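Local coordinates for probable branched-chain amino acid ABC transporter, amino acid binding protein (PDB 3LKB) that binds valine and probably captures branched-chain amino acids for delivery to an ABC transporter, at residues 127-138 / 162-172. The protein carries 2 engineered substitutions. Sequence-based numbering, arbitrary orientation.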
loop_
_atom_site.group_PDB
_atom_site.type_symbol
_atom_site.label_atom_id
_atom_site.label_comp_id
_atom_site.label_asym_id
_atom_site.label_seq_id
_atom_site.Cartn_x
_atom_site.Cartn_y
_atom_site.Cartn_z
ATOM N N SER A 127 -23.060 -0.428 -11.908
ATOM C CA SER A 127 -24.526 -0.439 -12.047
ATOM C C SER A 127 -25.173 -1.804 -12.334
ATOM O O SER A 127 -26.107 -2.203 -11.625
ATOM C CB SER A 127 -24.959 0.562 -13.123
ATOM O OG SER A 127 -24.641 1.852 -12.672
ATOM N N GLU A 128 -24.686 -2.516 -13.346
ATOM C CA GLU A 128 -25.228 -3.848 -13.635
ATOM C C GLU A 128 -25.074 -4.764 -12.415
ATOM O O GLU A 128 -26.001 -5.479 -12.051
ATOM C CB GLU A 128 -24.545 -4.475 -14.868
ATOM C CG GLU A 128 -25.195 -5.760 -15.353
ATOM C CD GLU A 128 -25.030 -6.047 -16.841
ATOM O OE1 GLU A 128 -24.173 -5.439 -17.556
ATOM O OE2 GLU A 128 -25.792 -6.897 -17.317
ATOM N N GLN A 129 -23.885 -4.747 -11.823
ATOM C CA GLN A 129 -23.543 -5.492 -10.610
ATOM C C GLN A 129 -24.549 -5.197 -9.520
ATOM O O GLN A 129 -25.149 -6.107 -8.974
ATOM C CB GLN A 129 -22.080 -5.130 -10.147
ATOM C CG GLN A 129 -21.033 -5.684 -11.104
ATOM C CD GLN A 129 -19.662 -5.100 -10.909
ATOM O OE1 GLN A 129 -19.321 -4.544 -9.864
ATOM N NE2 GLN A 129 -18.874 -5.193 -11.936
ATOM N N VAL A 130 -24.744 -3.937 -9.200
ATOM C CA VAL A 130 -25.638 -3.547 -8.160
ATOM C C VAL A 130 -27.107 -3.912 -8.445
ATOM O O VAL A 130 -27.747 -4.439 -7.598
ATOM C CB VAL A 130 -25.478 -2.059 -7.733
ATOM C CG1 VAL A 130 -26.609 -1.601 -7.007
ATOM C CG2 VAL A 130 -24.317 -1.853 -6.957
ATOM N N VAL A 131 -27.577 -3.664 -9.653
ATOM C CA VAL A 131 -28.865 -4.104 -10.115
ATOM C C VAL A 131 -29.001 -5.641 -10.112
ATOM O O VAL A 131 -30.013 -6.154 -9.797
ATOM C CB VAL A 131 -29.212 -3.498 -11.514
ATOM C CG1 VAL A 131 -30.434 -4.013 -12.055
ATOM C CG2 VAL A 131 -29.218 -2.064 -11.484
ATOM N N ALA A 132 -27.949 -6.349 -10.447
ATOM C CA ALA A 132 -28.002 -7.778 -10.391
ATOM C C ALA A 132 -28.221 -8.266 -8.965
ATOM O O ALA A 132 -29.023 -9.118 -8.744
ATOM C CB ALA A 132 -26.795 -8.416 -11.035
ATOM N N LEU A 133 -27.484 -7.710 -8.042
ATOM C CA LEU A 133 -27.703 -7.940 -6.617
ATOM C C LEU A 133 -29.140 -7.590 -6.115
ATOM O O LEU A 133 -29.722 -8.323 -5.299
ATOM C CB LEU A 133 -26.687 -7.111 -5.797
ATOM C CG LEU A 133 -25.238 -7.572 -5.924
ATOM C CD1 LEU A 133 -24.334 -6.545 -5.367
ATOM C CD2 LEU A 133 -24.994 -8.980 -5.292
ATOM N N LEU A 134 -29.676 -6.464 -6.549
ATOM C CA LEU A 134 -31.031 -6.100 -6.159
ATOM C C LEU A 134 -32.011 -7.099 -6.689
ATOM O O LEU A 134 -32.990 -7.395 -5.994
ATOM C CB LEU A 134 -31.437 -4.711 -6.625
ATOM C CG LEU A 134 -30.673 -3.538 -5.992
ATOM C CD1 LEU A 134 -31.021 -2.216 -6.672
ATOM C CD2 LEU A 134 -30.915 -3.438 -4.508
ATOM N N GLU A 135 -31.758 -7.632 -7.890
ATOM C CA GLU A 135 -32.664 -8.603 -8.454
ATOM C C GLU A 135 -32.634 -9.800 -7.529
ATOM O O GLU A 135 -33.665 -10.306 -7.096
ATOM C CB GLU A 135 -32.226 -9.032 -9.840
ATOM C CG GLU A 135 -32.721 -8.121 -10.953
ATOM C CD GLU A 135 -32.551 -8.754 -12.360
ATOM O OE1 GLU A 135 -31.553 -8.349 -13.041
ATOM O OE2 GLU A 135 -33.396 -9.641 -12.749
ATOM N N TYR A 136 -31.426 -10.218 -7.181
ATOM C CA TYR A 136 -31.239 -11.330 -6.289
ATOM C C TYR A 136 -31.977 -11.044 -4.953
ATOM O O TYR A 136 -32.662 -11.919 -4.442
ATOM C CB TYR A 136 -29.745 -11.563 -6.086
ATOM C CG TYR A 136 -29.455 -12.753 -5.233
ATOM C CD1 TYR A 136 -29.106 -13.957 -5.803
ATOM C CD2 TYR A 136 -29.588 -12.687 -3.860
ATOM C CE1 TYR A 136 -28.877 -15.085 -5.017
ATOM C CE2 TYR A 136 -29.348 -13.795 -3.060
ATOM C CZ TYR A 136 -29.005 -14.979 -3.655
ATOM O OH TYR A 136 -28.764 -16.064 -2.898
ATOM N N ILE A 137 -31.861 -9.833 -4.402
ATOM C CA ILE A 137 -32.628 -9.500 -3.206
ATOM C C ILE A 137 -34.160 -9.704 -3.396
ATOM O O ILE A 137 -34.804 -10.282 -2.521
ATOM C CB ILE A 137 -32.363 -8.063 -2.706
ATOM C CG1 ILE A 137 -30.966 -7.941 -2.102
ATOM C CG2 ILE A 137 -33.437 -7.652 -1.662
ATOM C CD1 ILE A 137 -30.453 -6.493 -2.038
ATOM N N ALA A 138 -34.718 -9.209 -4.509
ATOM C CA ALA A 138 -36.176 -9.228 -4.742
ATOM C C ALA A 138 -36.680 -10.668 -4.939
ATOM O O ALA A 138 -37.767 -10.984 -4.536
ATOM C CB ALA A 138 -36.573 -8.328 -5.938
ATOM N N ASP A 162 -28.792 4.099 -10.755
ATOM C CA ASP A 162 -29.335 2.889 -11.366
ATOM C C ASP A 162 -29.962 1.993 -10.325
ATOM O O ASP A 162 -30.955 1.327 -10.593
ATOM C CB ASP A 162 -28.288 2.176 -12.242
ATOM C CG ASP A 162 -27.911 3.010 -13.467
ATOM O OD1 ASP A 162 -28.802 3.677 -14.024
ATOM O OD2 ASP A 162 -26.736 3.050 -13.875
ATOM N N ALA A 163 -29.444 2.035 -9.107
ATOM C CA ALA A 163 -30.029 1.238 -8.032
ATOM C C ALA A 163 -31.397 1.770 -7.596
ATOM O O ALA A 163 -32.313 1.005 -7.344
ATOM C CB ALA A 163 -29.094 1.172 -6.859
ATOM N N ARG A 164 -31.532 3.087 -7.498
ATOM C CA ARG A 164 -32.785 3.653 -7.065
ATOM C C ARG A 164 -33.840 3.277 -8.092
ATOM O O ARG A 164 -34.929 2.756 -7.749
ATOM C CB ARG A 164 -32.707 5.173 -6.885
ATOM C CG ARG A 164 -31.831 5.628 -5.712
ATOM C CD ARG A 164 -32.106 7.115 -5.407
ATOM N NE ARG A 164 -31.198 7.773 -4.452
ATOM C CZ ARG A 164 -31.391 7.792 -3.127
ATOM N NH1 ARG A 164 -32.437 7.155 -2.608
ATOM N NH2 ARG A 164 -30.532 8.430 -2.314
ATOM N N LYS A 165 -33.537 3.501 -9.360
ATOM C CA LYS A 165 -34.576 3.195 -10.292
ATOM C C LYS A 165 -34.857 1.701 -10.415
ATOM O O LYS A 165 -36.005 1.346 -10.604
ATOM C CB LYS A 165 -34.481 3.962 -11.619
ATOM C CG LYS A 165 -33.383 3.657 -12.512
ATOM C CD LYS A 165 -32.351 4.806 -12.501
ATOM C CE LYS A 165 -32.920 6.138 -12.939
ATOM N NZ LYS A 165 -32.203 6.631 -14.165
ATOM N N ALA A 166 -33.841 0.837 -10.265
ATOM C CA ALA A 166 -34.065 -0.607 -10.221
ATOM C C ALA A 166 -34.881 -1.010 -9.000
ATOM O O ALA A 166 -35.750 -1.853 -9.113
ATOM C CB ALA A 166 -32.730 -1.392 -10.276
ATOM N N ALA A 167 -34.613 -0.400 -7.846
ATOM C CA ALA A 167 -35.338 -0.730 -6.624
ATOM C C ALA A 167 -36.805 -0.431 -6.795
ATOM O O ALA A 167 -37.670 -1.214 -6.398
ATOM C CB ALA A 167 -34.812 0.035 -5.462
ATOM N N ARG A 168 -37.068 0.701 -7.423
ATOM C CA ARG A 168 -38.405 1.089 -7.714
ATOM C C ARG A 168 -39.054 -0.001 -8.585
ATOM O O ARG A 168 -40.145 -0.492 -8.267
ATOM C CB ARG A 168 -38.426 2.488 -8.359
ATOM C CG ARG A 168 -39.626 2.729 -9.263
ATOM C CD ARG A 168 -39.503 4.046 -10.059
ATOM N NE ARG A 168 -40.803 4.626 -10.458
ATOM C CZ ARG A 168 -41.674 4.093 -11.329
ATOM N NH1 ARG A 168 -41.453 2.901 -11.924
ATOM N NH2 ARG A 168 -42.805 4.760 -11.589
ATOM N N GLU A 169 -38.372 -0.420 -9.642
ATOM C CA GLU A 169 -38.987 -1.365 -10.579
ATOM C C GLU A 169 -39.311 -2.710 -9.951
ATOM O O GLU A 169 -40.251 -3.379 -10.369
ATOM C CB GLU A 169 -38.111 -1.571 -11.809
ATOM C CG GLU A 169 -38.169 -0.428 -12.809
ATOM C CD GLU A 169 -39.377 -0.531 -13.742
ATOM O OE1 GLU A 169 -39.863 -1.671 -13.960
ATOM O OE2 GLU A 169 -39.848 0.512 -14.248
ATOM N N LEU A 170 -38.524 -3.088 -8.945
ATOM C CA LEU A 170 -38.576 -4.397 -8.294
ATOM C C LEU A 170 -39.475 -4.391 -7.075
ATOM O O LEU A 170 -39.692 -5.428 -6.468
ATOM C CB LEU A 170 -37.173 -4.794 -7.821
ATOM C CG LEU A 170 -36.169 -5.197 -8.887
ATOM C CD1 LEU A 170 -34.812 -5.180 -8.256
ATOM C CD2 LEU A 170 -36.492 -6.583 -9.543
ATOM N N GLY A 171 -39.936 -3.213 -6.689
ATOM C CA GLY A 171 -40.735 -3.052 -5.495
ATOM C C GLY A 171 -39.945 -3.107 -4.195
ATOM O O GLY A 171 -40.501 -3.526 -3.170
ATOM N N LEU A 172 -38.667 -2.704 -4.212
ATOM C CA LEU A 172 -37.844 -2.708 -2.995
ATOM C C LEU A 172 -37.787 -1.310 -2.442
ATOM O O LEU A 172 -38.000 -0.342 -3.148
ATOM C CB LEU A 172 -36.421 -3.164 -3.286
ATOM C CG LEU A 172 -36.216 -4.505 -3.997
ATOM C CD1 LEU A 172 -34.734 -4.761 -4.194
ATOM C CD2 LEU A 172 -36.870 -5.691 -3.287
#
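Leu134 turns CG anti to its carbonyl carbon (chi1 -66°), and an extended chi2 of 172° carries CD1 across to helix 162-170, where the side chain sits as a knob in the hole formed by Ala163, Ala166, Ala167 and Leu170. Leu134 CD1 comes to rest 3.5 Å from the carbonyl O of Ala163. The segments 127-138 and 162-170 run roughly parallel, their axes 9.2 Å apart at closest approach and inclined by 25°, with alanines lining most of the hole. Next to the knob, both methyls of Val131 press on CB of Ala166, while Val130 CG1 lies 3.7 Å from Ala163 CB. At the N-terminal end the contact turns polar: Ser127 OG donates to Asp162 OD2 at 2.7 Å and meets the anti lone pair of that oxygen, the one pointing away from OD1. At the other end, Gly171 closes helix 162-170 in a Schellman motif, and beyond it Leu172 points its side chain toward helix 127-138, so that its CD2 meets Ala138 CB at 3.8 Å and its CD1 approaches Ile137 CG2. Leu170 packs CD1 against Leu134 CB and CD2 against Ala138. The pair belongs to the lobe built on the mixed sheet: Leu133 faces strand 250-253, Ala167 rests on strand 173-179, and helix 376-383 touches Ser127, Asp162 and Leu170.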